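Local atomic coordinates of cadherin-related family member 2 (Mus musculus, PDB entry 5CYX), a protein that probably joins adjacent microvilli of epithelial cells by calcium-dependent heterophilic adhesion to CDHR5, and so controls how the microvilli pack at the apical membrane. Residues A[49-54]-A[60-65]; A[112-117]-A[122-127]; A[173-178]-A[216-221]; A[268-273]-A[278-283]. All blocks are in the same frame, centred on the assembly; numbering follows the deposited sequence.

Contact 1 (A[49-54]-A[60-65]); sequences SYFSVN and VKLASP
Phe51 leans its ring against Val60 and Leu62 across a beta hairpin of the first cadherin repeat, in which strands 51-53 and 59-62 run antiparallel. Its CB lies 3.7 Å from CG1 of Val60. CG and CD1 of the ring stay near that same methyl, and CE1 ends 3.9 Å from CD1 of Leu62. CG stands anti to the carbonyl carbon (chi1 -57°), which swings the ring off the hairpin toward Ile43, Phe74 and Ile76 of the repeat's other sheet. The carbonyl O of Lys61 lies at the ring edge, in its plane. Val53 and Val60 form a non-hydrogen-bonded pair and point the same way, with their CG2 methyls 4.1 Å apart.

Ser52 and Lys61 are the hydrogen-bonded pair. Ser52 N gives to Lys61 O at 2.9 Å, and Lys61 N returns a bond to Ser52 O at 3.0 Å. At the end away from the turn, Ala63 N bonds to Tyr50 O from above the carbonyl plane. The Tyr50 ring turns its edge to Pro65, with CE1 3.7 Å from the proline O.

With an alanine at Phe51, the methyls of Val60 and Leu62 would probably lose their shared aromatic partner, leaving a gap between the sheets. The chemistry is thus divided: backbone bonds fix the strand pairing, while apolar side chains on the Phe51 and Val60 side seal the hairpin to the core.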
loop_
_atom_site.group_PDB
_atom_site.type_symbol
_atom_site.label_atom_id
_atom_site.label_comp_id
_atom_site.label_asym_id
_atom_site.label_seq_id
_atom_site.Cartn_x
_atom_site.Cartn_y
_atom_site.Cartn_z
ATOM N N SER A 49 10.363 44.292 24.033
ATOM C CA SER A 49 10.015 44.848 22.714
ATOM C C SER A 49 8.876 44.112 22.013
ATOM O O SER A 49 8.398 44.555 20.995
ATOM C CB SER A 49 11.245 44.863 21.799
ATOM O OG SER A 49 11.686 43.539 21.566
ATOM N N TYR A 50 8.449 42.974 22.546
ATOM C CA TYR A 50 7.256 42.334 22.059
ATOM C C TYR A 50 5.996 43.125 22.369
ATOM O O TYR A 50 4.964 42.898 21.721
ATOM C CB TYR A 50 7.088 40.927 22.676
ATOM C CG TYR A 50 7.882 39.868 21.989
ATOM C CD1 TYR A 50 7.453 39.328 20.787
ATOM C CD2 TYR A 50 9.075 39.410 22.525
ATOM C CE1 TYR A 50 8.181 38.338 20.136
ATOM C CE2 TYR A 50 9.812 38.424 21.889
ATOM C CZ TYR A 50 9.351 37.883 20.699
ATOM O OH TYR A 50 10.064 36.876 20.088
ATOM N N PHE A 51 6.042 44.002 23.373
ATOM C CA PHE A 51 4.858 44.763 23.751
ATOM C C PHE A 51 5.081 46.251 23.855
ATOM O O PHE A 51 6.200 46.710 24.007
ATOM C CB PHE A 51 4.329 44.250 25.052
ATOM C CG PHE A 51 4.007 42.778 25.018
ATOM C CD1 PHE A 51 2.919 42.317 24.293
ATOM C CD2 PHE A 51 4.832 41.849 25.669
ATOM C CE1 PHE A 51 2.615 40.955 24.245
ATOM C CE2 PHE A 51 4.550 40.493 25.615
ATOM C CZ PHE A 51 3.425 40.040 24.906
ATOM N N SER A 52 3.979 46.976 23.726
ATOM C CA SER A 52 3.917 48.412 23.869
ATOM C C SER A 52 2.842 48.653 24.903
ATOM O O SER A 52 1.693 48.284 24.675
ATOM C CB SER A 52 3.488 49.024 22.546
ATOM O OG SER A 52 3.048 50.360 22.714
ATOM N N VAL A 53 3.204 49.255 26.031
ATOM C CA VAL A 53 2.256 49.459 27.159
ATOM C C VAL A 53 1.818 50.921 27.273
ATOM O O VAL A 53 2.637 51.832 27.200
ATOM C CB VAL A 53 2.910 49.092 28.490
ATOM C CG1 VAL A 53 1.923 49.248 29.639
ATOM C CG2 VAL A 53 3.448 47.670 28.436
ATOM N N ASN A 54 0.530 51.154 27.466
ATOM C CA ASN A 54 0.084 52.482 27.849
ATOM C C ASN A 54 0.214 52.573 29.387
ATOM O O ASN A 54 -0.487 51.876 30.149
ATOM C CB ASN A 54 -1.325 52.753 27.344
ATOM C CG ASN A 54 -1.798 54.153 27.682
ATOM O OD1 ASN A 54 -1.624 54.626 28.817
ATOM N ND2 ASN A 54 -2.413 54.810 26.722
ATOM N N VAL A 60 -2.111 47.041 26.697
ATOM C CA VAL A 60 -0.921 46.428 26.137
ATOM C C VAL A 60 -1.177 45.892 24.759
ATOM O O VAL A 60 -1.915 44.930 24.593
ATOM C CB VAL A 60 -0.355 45.274 26.993
ATOM C CG1 VAL A 60 0.942 44.755 26.383
ATOM C CG2 VAL A 60 -0.156 45.723 28.424
ATOM N N LYS A 61 -0.521 46.502 23.787
ATOM C CA LYS A 61 -0.535 46.054 22.399
ATOM C C LYS A 61 0.680 45.217 22.053
ATOM O O LYS A 61 1.764 45.432 22.617
ATOM C CB LYS A 61 -0.539 47.262 21.455
ATOM C CG LYS A 61 -1.807 48.067 21.524
ATOM C CD LYS A 61 -1.786 49.165 20.484
ATOM C CE LYS A 61 -3.030 50.046 20.551
ATOM N NZ LYS A 61 -2.788 51.251 19.702
ATOM N N LEU A 62 0.495 44.308 21.100
ATOM C CA LEU A 62 1.565 43.499 20.618
ATOM C C LEU A 62 2.454 44.419 19.752
ATOM O O LEU A 62 1.930 45.085 18.882
ATOM C CB LEU A 62 1.051 42.366 19.774
ATOM C CG LEU A 62 2.137 41.431 19.236
ATOM C CD1 LEU A 62 2.754 40.575 20.343
ATOM C CD2 LEU A 62 1.548 40.569 18.122
ATOM N N ALA A 63 3.761 44.456 19.987
ATOM C CA ALA A 63 4.646 45.434 19.224
ATOM C C ALA A 63 5.633 44.786 18.254
ATOM O O ALA A 63 6.396 45.472 17.553
ATOM C CB ALA A 63 5.393 46.319 20.202
ATOM N N SER A 64 5.685 43.453 18.265
ATOM C CA SER A 64 6.535 42.737 17.351
ATOM C C SER A 64 5.887 41.388 17.116
ATOM O O SER A 64 5.252 40.894 18.004
ATOM C CB SER A 64 7.923 42.592 17.957
ATOM O OG SER A 64 8.712 41.752 17.147
ATOM N N PRO A 65 6.043 40.809 15.907
ATOM C CA PRO A 65 5.333 39.581 15.557
ATOM C C PRO A 65 5.740 38.369 16.409
ATOM O O PRO A 65 6.896 38.196 16.716
ATOM C CB PRO A 65 5.700 39.369 14.070
ATOM C CG PRO A 65 6.096 40.720 13.564
ATOM C CD PRO A 65 6.765 41.372 14.732
#

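Contact 2 (A[112-117]-A[122-127]); sequences TSINET and SVVFSV. With CA (calcium ion), chain E.
This contact closes one edge of the beta sandwich of the second cadherin repeat, where Thr112 and Ile114 of strand 109-115 meet Val124 and Phe125 of strand 123-126. The two strands belong to different sheets. Their short axes are 7.9 Å apart and nearly antiparallel, at 172°, and no direct hydrogen bond joins the segments.

Ile114 and Val124 cross at about a right angle. CD1 of Ile114 lies 4.1 Å from CG1 of Val124, and CG2 of Ile114 approaches the same methyl. CG1 of Ile114 sits between the backbone N and the carbonyl carbon (chi1 63°), and from there the extended chain carries CD1 to the valine. Thr112 and Phe125 slide past each other in opposite directions, with CB of Thr112 3.8 Å from CD1 of the ring. A water lies 2.8 Å from OG1 of Thr112 and is also within bonding distance of the carbonyl O atoms of Ser113 and Val124.

At the end of the same segment, Glu116 OE2 binds calcium at 2.3 Å. Glu116 OE1 accepts a hydrogen bond, 2.6 Å long, from a water that also binds the ion. Asp214, Glu215, Asp217 and Asp250 complete the protein ligands. The chemistry therefore changes along 112-117: apolar packing, perhaps with a water, joins the sheets, whereas a carboxylate, with both oxygens engaged, ties the repeat to its calcium linker.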
loop_
_atom_site.group_PDB
_atom_site.type_symbol
_atom_site.label_atom_id
_atom_site.label_comp_id
_atom_site.label_asym_id
_atom_site.label_seq_id
_atom_site.Cartn_x
_atom_site.Cartn_y
_atom_site.Cartn_z
ATOM N N THR A 112 12.441 9.696 -13.103
ATOM C CA THR A 112 12.949 8.380 -12.831
ATOM C C THR A 112 12.610 7.457 -14.006
ATOM O O THR A 112 11.742 7.783 -14.851
ATOM C CB THR A 112 12.304 7.846 -11.495
ATOM O OG1 THR A 112 12.952 6.661 -11.085
ATOM C CG2 THR A 112 10.839 7.528 -11.688
ATOM N N SER A 113 13.275 6.309 -14.049
ATOM C CA SER A 113 12.978 5.278 -15.029
ATOM C C SER A 113 12.505 3.996 -14.345
ATOM O O SER A 113 13.070 3.603 -13.318
ATOM C CB SER A 113 14.207 4.936 -15.849
ATOM O OG SER A 113 14.608 6.078 -16.523
ATOM N N ILE A 114 11.536 3.324 -14.951
ATOM C CA ILE A 114 11.134 2.007 -14.474
ATOM C C ILE A 114 10.946 1.023 -15.610
ATOM O O ILE A 114 10.548 1.405 -16.726
ATOM C CB ILE A 114 9.864 2.073 -13.630
ATOM C CG1 ILE A 114 8.681 2.568 -14.473
ATOM C CG2 ILE A 114 10.095 2.942 -12.407
ATOM C CD1 ILE A 114 7.460 2.900 -13.671
ATOM N N ASN A 115 11.262 -0.233 -15.319
ATOM C CA ASN A 115 11.044 -1.322 -16.241
ATOM C C ASN A 115 9.561 -1.529 -16.415
ATOM O O ASN A 115 8.820 -1.483 -15.425
ATOM C CB ASN A 115 11.596 -2.640 -15.674
ATOM C CG ASN A 115 13.097 -2.745 -15.769
ATOM O OD1 ASN A 115 13.690 -3.566 -15.100
ATOM N ND2 ASN A 115 13.707 -1.926 -16.531
ATOM N N GLU A 116 9.147 -1.859 -17.630
ATOM C CA GLU A 116 7.699 -2.060 -17.870
ATOM C C GLU A 116 7.192 -3.305 -17.117
ATOM O O GLU A 116 6.004 -3.338 -16.830
ATOM C CB GLU A 116 7.348 -2.146 -19.345
ATOM C CG GLU A 116 7.659 -3.447 -20.055
ATOM C CD GLU A 116 7.442 -3.417 -21.576
ATOM O OE1 GLU A 116 6.515 -2.728 -22.145
ATOM O OE2 GLU A 116 8.201 -4.184 -22.227
ATOM N N THR A 117 8.053 -4.293 -16.818
ATOM C CA THR A 117 7.617 -5.494 -16.007
ATOM C C THR A 117 7.541 -5.243 -14.501
ATOM O O THR A 117 7.236 -6.155 -13.774
ATOM C CB THR A 117 8.501 -6.749 -16.200
ATOM O OG1 THR A 117 9.854 -6.407 -15.950
ATOM C CG2 THR A 117 8.376 -7.311 -17.594
ATOM N N SER A 122 4.600 -2.381 -6.440
ATOM C CA SER A 122 5.948 -1.787 -6.304
ATOM C C SER A 122 5.891 -0.293 -6.122
ATOM O O SER A 122 5.126 0.408 -6.833
ATOM C CB SER A 122 6.799 -2.053 -7.523
ATOM O OG SER A 122 6.955 -3.406 -7.874
ATOM N N VAL A 123 6.787 0.225 -5.289
ATOM C CA VAL A 123 7.073 1.657 -5.246
ATOM C C VAL A 123 7.841 2.123 -6.500
ATOM O O VAL A 123 8.914 1.628 -6.822
ATOM C CB VAL A 123 7.825 2.117 -3.977
ATOM C CG1 VAL A 123 8.299 3.563 -4.100
ATOM C CG2 VAL A 123 6.908 2.021 -2.765
ATOM N N VAL A 124 7.299 3.155 -7.131
ATOM C CA VAL A 124 7.859 3.760 -8.321
ATOM C C VAL A 124 8.819 4.879 -7.985
ATOM O O VAL A 124 9.804 5.014 -8.624
ATOM C CB VAL A 124 6.753 4.349 -9.239
ATOM C CG1 VAL A 124 7.347 5.241 -10.365
ATOM C CG2 VAL A 124 5.978 3.221 -9.827
ATOM N N PHE A 125 8.447 5.706 -7.030
ATOM C CA PHE A 125 9.207 6.878 -6.646
ATOM C C PHE A 125 8.605 7.412 -5.374
ATOM O O PHE A 125 7.359 7.285 -5.151
ATOM C CB PHE A 125 9.090 7.997 -7.716
ATOM C CG PHE A 125 10.191 9.037 -7.615
ATOM C CD1 PHE A 125 11.514 8.690 -7.867
ATOM C CD2 PHE A 125 9.905 10.365 -7.231
ATOM C CE1 PHE A 125 12.544 9.638 -7.745
ATOM C CE2 PHE A 125 10.932 11.315 -7.133
ATOM C CZ PHE A 125 12.255 10.938 -7.358
ATOM N N SER A 126 9.437 8.074 -4.587
ATOM C CA SER A 126 9.007 8.652 -3.323
ATOM C C SER A 126 9.345 10.137 -3.258
ATOM O O SER A 126 10.416 10.546 -3.665
ATOM C CB SER A 126 9.633 7.870 -2.166
ATOM O OG SER A 126 9.065 6.561 -2.142
ATOM N N VAL A 127 8.376 10.947 -2.841
ATOM C CA VAL A 127 8.634 12.349 -2.538
ATOM C C VAL A 127 8.449 12.627 -1.031
ATOM O O VAL A 127 7.791 11.865 -0.307
ATOM C CB VAL A 127 7.752 13.271 -3.399
ATOM C CG1 VAL A 127 8.170 13.156 -4.866
ATOM C CG2 VAL A 127 6.261 12.934 -3.251
HETATM CA CA CA E . 8.251 -5.015 -24.344
HETATM O O HOH W 1 12.367 4.017 -10.197
HETATM O O HOH W 2 6.182 -3.856 -24.484
#

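Contact 3 (A[173-178]-A[216-221]); sequences SYNNKS and PDLDPR. With CA (calcium ion), chain E; CA (calcium ion), chain F.
This is a small surface contact at the calcium-bound linker between the second and third cadherin repeats. Loop 173-178, which follows strand 165-168, meets the linker segment 216-221 through one leucine methyl. Only 90 Å² is buried, and no hydrogen bond crosses between the segments.

CD1 of Leu218 lies 4.0 Å from CB of Asn175, and the two side chains slide past each other in opposite directions. CG of Leu218 stands anti to its own carbonyl carbon (chi1 -66°), and the branch then extends toward the loop. OD1 of Asn176 also comes to 4.2 Å from CD1 of Leu218.

The loop is shaped by its own bonds. Ser173 OG accepts from Asn176 N at 2.9 Å, an ST motif. Ser173 O takes two donors, Lys177 N and Ser178 N, which reach it from opposite faces of its plane. These three bonds are consistent with a fixed turn, from which CB of both asparagines points toward segment 216-221.

The linker side binds two calcium ions. Asp217 binds the one that Glu116 also holds. Leu218 binds the second through its backbone, and Asp248, Asp250 and Glu304 join it there. Asp250 serves both ions. The residue that packs on the loop is also a ligand: Leu218 O lies 2.3 Å from its calcium, while OD1 of Asp217 is 2.4 Å from the other.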
loop_
_atom_site.group_PDB
_atom_site.type_symbol
_atom_site.label_atom_id
_atom_site.label_comp_id
_atom_site.label_asym_id
_atom_site.label_seq_id
_atom_site.Cartn_x
_atom_site.Cartn_y
_atom_site.Cartn_z
ATOM N N SER A 173 3.009 -0.807 -20.106
ATOM C CA SER A 173 3.452 -1.309 -21.430
ATOM C C SER A 173 4.038 -0.189 -22.271
ATOM O O SER A 173 3.300 0.710 -22.688
ATOM C CB SER A 173 2.295 -1.954 -22.225
ATOM O OG SER A 173 2.799 -2.417 -23.489
ATOM N N TYR A 174 5.356 -0.246 -22.501
ATOM C CA TYR A 174 6.028 0.703 -23.370
ATOM C C TYR A 174 5.334 0.829 -24.736
ATOM O O TYR A 174 5.143 1.905 -25.210
ATOM C CB TYR A 174 7.523 0.331 -23.536
ATOM C CG TYR A 174 8.305 1.202 -24.527
ATOM C CD1 TYR A 174 8.194 1.017 -25.894
ATOM C CD2 TYR A 174 9.184 2.200 -24.085
ATOM C CE1 TYR A 174 8.926 1.835 -26.798
ATOM C CE2 TYR A 174 9.886 3.022 -24.978
ATOM C CZ TYR A 174 9.769 2.820 -26.325
ATOM O OH TYR A 174 10.495 3.613 -27.228
ATOM N N ASN A 175 5.017 -0.288 -25.358
ATOM C CA ASN A 175 4.439 -0.360 -26.699
ATOM C C ASN A 175 2.909 -0.248 -26.804
ATOM O O ASN A 175 2.401 0.217 -27.789
ATOM C CB ASN A 175 4.859 -1.692 -27.314
ATOM C CG ASN A 175 6.356 -1.770 -27.497
ATOM O OD1 ASN A 175 7.108 -2.356 -26.668
ATOM N ND2 ASN A 175 6.801 -1.098 -28.503
ATOM N N ASN A 176 2.185 -0.707 -25.801
ATOM C CA ASN A 176 0.724 -0.664 -25.858
ATOM C C ASN A 176 0.017 0.342 -24.967
ATOM O O ASN A 176 -1.195 0.527 -25.128
ATOM C CB ASN A 176 0.187 -2.060 -25.605
ATOM C CG ASN A 176 0.748 -3.057 -26.598
ATOM O OD1 ASN A 176 1.384 -4.063 -26.226
ATOM N ND2 ASN A 176 0.553 -2.759 -27.881
ATOM N N LYS A 177 0.739 0.991 -24.050
ATOM C CA LYS A 177 0.154 2.024 -23.200
ATOM C C LYS A 177 0.865 3.342 -23.444
ATOM O O LYS A 177 0.311 4.236 -24.098
ATOM C CB LYS A 177 0.164 1.597 -21.708
ATOM C CG LYS A 177 -0.855 0.506 -21.415
ATOM C CD LYS A 177 -0.737 -0.039 -19.985
ATOM C CE LYS A 177 -1.960 -0.905 -19.626
ATOM N NZ LYS A 177 -2.095 -1.159 -18.157
ATOM N N SER A 178 2.089 3.464 -22.948
ATOM C CA SER A 178 2.842 4.687 -23.080
ATOM C C SER A 178 4.273 4.435 -22.616
ATOM O O SER A 178 4.492 3.733 -21.637
ATOM C CB SER A 178 2.224 5.806 -22.240
ATOM O OG SER A 178 2.969 7.006 -22.369
ATOM N N PRO A 216 12.134 -7.092 -23.432
ATOM C CA PRO A 216 11.831 -7.969 -24.549
ATOM C C PRO A 216 10.791 -9.032 -24.170
ATOM O O PRO A 216 11.148 -10.076 -23.635
ATOM C CB PRO A 216 13.176 -8.577 -24.896
ATOM C CG PRO A 216 13.967 -8.532 -23.626
ATOM C CD PRO A 216 13.497 -7.309 -22.897
ATOM N N ASP A 217 9.519 -8.721 -24.416
ATOM C CA ASP A 217 8.437 -9.660 -24.126
ATOM C C ASP A 217 7.330 -9.679 -25.164
ATOM O O ASP A 217 6.248 -10.141 -24.866
ATOM C CB ASP A 217 7.824 -9.314 -22.763
ATOM C CG ASP A 217 7.182 -7.924 -22.725
ATOM O OD1 ASP A 217 7.323 -7.076 -23.658
ATOM O OD2 ASP A 217 6.522 -7.680 -21.710
ATOM N N LEU A 218 7.601 -9.182 -26.363
ATOM C CA LEU A 218 6.680 -9.281 -27.459
ATOM C C LEU A 218 7.420 -9.966 -28.586
ATOM O O LEU A 218 8.606 -9.650 -28.889
ATOM C CB LEU A 218 6.204 -7.889 -27.860
ATOM C CG LEU A 218 5.366 -7.146 -26.823
ATOM C CD1 LEU A 218 5.148 -5.718 -27.271
ATOM C CD2 LEU A 218 4.010 -7.837 -26.657
ATOM N N ASP A 219 6.732 -10.907 -29.223
ATOM C CA ASP A 219 7.318 -11.665 -30.320
ATOM C C ASP A 219 7.454 -10.789 -31.579
ATOM O O ASP A 219 6.789 -9.763 -31.687
ATOM C CB ASP A 219 6.481 -12.932 -30.620
ATOM C CG ASP A 219 6.664 -14.044 -29.560
ATOM O OD1 ASP A 219 7.632 -14.007 -28.761
ATOM O OD2 ASP A 219 5.825 -14.967 -29.540
ATOM N N PRO A 220 8.327 -11.190 -32.522
ATOM C CA PRO A 220 8.421 -10.517 -33.824
ATOM C C PRO A 220 7.224 -10.757 -34.735
ATOM O O PRO A 220 6.584 -11.793 -34.625
ATOM C CB PRO A 220 9.648 -11.159 -34.450
ATOM C CG PRO A 220 9.663 -12.521 -33.865
ATOM C CD PRO A 220 9.245 -12.339 -32.436
ATOM N N ARG A 221 6.951 -9.818 -35.641
ATOM C CA ARG A 221 5.837 -9.926 -36.606
ATOM C C ARG A 221 6.272 -9.692 -38.044
ATOM O O ARG A 221 6.922 -8.693 -38.358
ATOM C CB ARG A 221 4.770 -8.893 -36.293
ATOM C CG ARG A 221 3.914 -9.256 -35.113
ATOM C CD ARG A 221 3.079 -8.058 -34.694
ATOM N NE ARG A 221 1.739 -8.461 -34.258
ATOM C CZ ARG A 221 0.741 -8.867 -35.058
ATOM N NH1 ARG A 221 -0.420 -9.215 -34.513
ATOM N NH2 ARG A 221 0.888 -8.948 -36.383
HETATM CA CA CA E . 8.251 -5.015 -24.344
HETATM CA CA CA F . 10.800 -8.916 -28.862
HETATM O O HOH W 2 6.182 -3.856 -24.484
HETATM O O HOH W 3 10.988 -10.643 -27.002
HETATM O O HOH W 4 12.844 -7.691 -28.118
#

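Contact 4 (A[268-273]-A[278-283]); sequences GWFDIR and IFVNGS
Phe279 lays one face of its ring over the carbonyl O of Asp271, which sits 3.7 Å above the ring plane toward the rim. CZ also approaches CB of Asp271, at 3.6 Å, and CE2 meets CG of Arg273. The phenylalanine CG lies between its backbone N and carbonyl carbon (chi1 57°), which folds the ring back across the neighbouring strand. Beyond it, Arg273 forms a salt bridge with Asp275.

Phe279 and Asp271 are also the hydrogen-bonded pair of an antiparallel hairpin, strands 270-272 and 277-280, in the third cadherin repeat. Phe279 N gives to Asp271 O at 2.9 Å, and Asp271 N bonds back to Phe279 O. On the Ile272 and Ile278 side, CD1 of Ile272 presses to 3.5 Å from CG1 of Ile278, tighter than usual. Val244, Tyr259 and Val300 also pack on Ile272.

At the end away from the turn, Asn281 makes two bonds. Its ND2 gives to Gly268 O at 3.1 Å, tilted from the carbonyl plane, while its backbone N bonds to Trp269 O. One water donates to both OD1 of Asn281 and OD2 of Asp271. The carbonyl O of Ser283 lies over a face of the Trp269 indole, 3.4 Å above its plane.

A serine in place of Phe279 would probably uncover the Asp271 backbone and leave CG of Arg273 without its ring partner. The hairpin therefore has two chemical faces: tightly packed isoleucines on one, and on the other an aromatic ring beside a water-linked polar pair.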
loop_
_atom_site.group_PDB
_atom_site.type_symbol
_atom_site.label_atom_id
_atom_site.label_comp_id
_atom_site.label_asym_id
_atom_site.label_seq_id
_atom_site.Cartn_x
_atom_site.Cartn_y
_atom_site.Cartn_z
ATOM N N GLY A 268 14.517 -29.391 -48.691
ATOM C CA GLY A 268 15.759 -29.194 -49.399
ATOM C C GLY A 268 15.713 -28.244 -50.583
ATOM O O GLY A 268 16.750 -27.698 -50.955
ATOM N N TRP A 269 14.555 -28.040 -51.224
ATOM C CA TRP A 269 14.569 -27.252 -52.463
ATOM C C TRP A 269 14.910 -25.790 -52.212
ATOM O O TRP A 269 15.608 -25.179 -53.026
ATOM C CB TRP A 269 13.266 -27.365 -53.224
ATOM C CG TRP A 269 13.107 -28.641 -53.971
ATOM C CD1 TRP A 269 13.769 -29.825 -53.756
ATOM C CD2 TRP A 269 12.191 -28.873 -55.035
ATOM N NE1 TRP A 269 13.331 -30.767 -54.651
ATOM C CE2 TRP A 269 12.357 -30.213 -55.441
ATOM C CE3 TRP A 269 11.254 -28.069 -55.702
ATOM C CZ2 TRP A 269 11.613 -30.781 -56.492
ATOM C CZ3 TRP A 269 10.499 -28.637 -56.752
ATOM C CH2 TRP A 269 10.691 -29.981 -57.132
ATOM N N PHE A 270 14.430 -25.250 -51.087
ATOM C CA PHE A 270 14.724 -23.869 -50.678
ATOM C C PHE A 270 15.289 -23.740 -49.264
ATOM O O PHE A 270 14.948 -24.516 -48.391
ATOM C CB PHE A 270 13.457 -23.032 -50.770
ATOM C CG PHE A 270 12.813 -23.090 -52.102
ATOM C CD1 PHE A 270 13.302 -22.320 -53.157
ATOM C CD2 PHE A 270 11.717 -23.941 -52.327
ATOM C CE1 PHE A 270 12.706 -22.393 -54.415
ATOM C CE2 PHE A 270 11.138 -24.020 -53.573
ATOM C CZ PHE A 270 11.624 -23.244 -54.613
ATOM N N ASP A 271 16.136 -22.741 -49.051
ATOM C CA ASP A 271 16.578 -22.337 -47.696
ATOM C C ASP A 271 16.512 -20.795 -47.608
ATOM O O ASP A 271 16.054 -20.132 -48.551
ATOM C CB ASP A 271 17.976 -22.921 -47.358
ATOM C CG ASP A 271 18.201 -23.162 -45.841
ATOM O OD1 ASP A 271 17.382 -22.751 -45.012
ATOM O OD2 ASP A 271 19.253 -23.745 -45.437
ATOM N N ILE A 272 16.899 -20.238 -46.462
ATOM C CA ILE A 272 16.819 -18.793 -46.218
ATOM C C ILE A 272 18.052 -18.289 -45.435
ATOM O O ILE A 272 18.563 -19.012 -44.598
ATOM C CB ILE A 272 15.511 -18.459 -45.484
ATOM C CG1 ILE A 272 15.288 -16.956 -45.458
ATOM C CG2 ILE A 272 15.486 -19.053 -44.065
ATOM C CD1 ILE A 272 13.862 -16.586 -45.100
ATOM N N ARG A 273 18.511 -17.067 -45.726
ATOM C CA ARG A 273 19.595 -16.423 -44.977
ATOM C C ARG A 273 19.091 -15.602 -43.794
ATOM O O ARG A 273 17.904 -15.312 -43.692
ATOM C CB ARG A 273 20.393 -15.476 -45.882
ATOM C CG ARG A 273 21.017 -16.117 -47.096
ATOM C CD ARG A 273 22.246 -15.355 -47.525
ATOM N NE ARG A 273 21.934 -13.995 -47.960
ATOM C CZ ARG A 273 21.776 -13.598 -49.232
ATOM N NH1 ARG A 273 21.895 -14.455 -50.252
ATOM N NH2 ARG A 273 21.489 -12.319 -49.485
ATOM N N ILE A 278 15.354 -15.739 -49.379
ATOM C CA ILE A 278 15.056 -17.123 -49.686
ATOM C C ILE A 278 15.703 -17.488 -51.015
ATOM O O ILE A 278 15.481 -16.830 -52.033
ATOM C CB ILE A 278 13.525 -17.348 -49.763
ATOM C CG1 ILE A 278 12.905 -17.215 -48.360
ATOM C CG2 ILE A 278 13.198 -18.700 -50.409
ATOM C CD1 ILE A 278 11.387 -17.137 -48.342
ATOM N N PHE A 279 16.488 -18.560 -50.997
ATOM C CA PHE A 279 17.274 -18.961 -52.144
ATOM C C PHE A 279 17.040 -20.413 -52.563
ATOM O O PHE A 279 16.588 -21.247 -51.759
ATOM C CB PHE A 279 18.764 -18.713 -51.900
ATOM C CG PHE A 279 19.342 -19.398 -50.670
ATOM C CD1 PHE A 279 19.908 -20.667 -50.760
ATOM C CD2 PHE A 279 19.390 -18.739 -49.443
ATOM C CE1 PHE A 279 20.498 -21.281 -49.656
ATOM C CE2 PHE A 279 19.939 -19.348 -48.325
ATOM C CZ PHE A 279 20.521 -20.616 -48.432
ATOM N N VAL A 280 17.380 -20.692 -53.828
ATOM C CA VAL A 280 17.357 -22.049 -54.375
ATOM C C VAL A 280 18.492 -22.856 -53.721
ATOM O O VAL A 280 19.671 -22.459 -53.795
ATOM C CB VAL A 280 17.493 -22.034 -55.918
ATOM C CG1 VAL A 280 17.803 -23.435 -56.462
ATOM C CG2 VAL A 280 16.228 -21.454 -56.559
ATOM N N ASN A 281 18.125 -23.982 -53.105
ATOM C CA ASN A 281 19.036 -24.805 -52.298
ATOM C C ASN A 281 19.109 -26.261 -52.793
ATOM O O ASN A 281 19.609 -27.164 -52.110
ATOM C CB ASN A 281 18.514 -24.724 -50.889
ATOM C CG ASN A 281 19.417 -25.360 -49.869
ATOM O OD1 ASN A 281 20.602 -24.944 -49.664
ATOM N ND2 ASN A 281 18.861 -26.358 -49.171
ATOM N N GLY A 282 18.584 -26.489 -53.995
ATOM C CA GLY A 282 18.512 -27.831 -54.567
ATOM C C GLY A 282 18.032 -27.787 -55.996
ATOM O O GLY A 282 17.567 -26.749 -56.477
ATOM N N SER A 283 18.169 -28.912 -56.677
ATOM C CA SER A 283 17.606 -29.064 -58.009
ATOM C C SER A 283 16.080 -28.944 -57.937
ATOM O O SER A 283 15.441 -29.660 -57.171
ATOM C CB SER A 283 18.011 -30.410 -58.591
ATOM O OG SER A 283 17.948 -30.351 -59.986
HETATM O O HOH W 5 21.505 -23.893 -47.041
#

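Overall arrangement
The four contacts follow the chain in series through three cadherin repeats strung end to end. Contacts 1 and 4 are equivalent hairpins in the first and third repeats, with centres about 101 Å apart. Contact 2 lies in the second repeat, and contact 3 at its junction with the third; their centres are about 18 Å apart. These two touch directly: Glu116 OE1 meets Tyr174 N at 2.8 Å, a probable hydrogen bond. They also share one calcium and a water bound to it. Contact 4 lies about 33 Å from contact 3, centre to centre, and both reach the same sheet of the third repeat. At contact 1, the Pro65 side chain is about 8 Å from a different calcium.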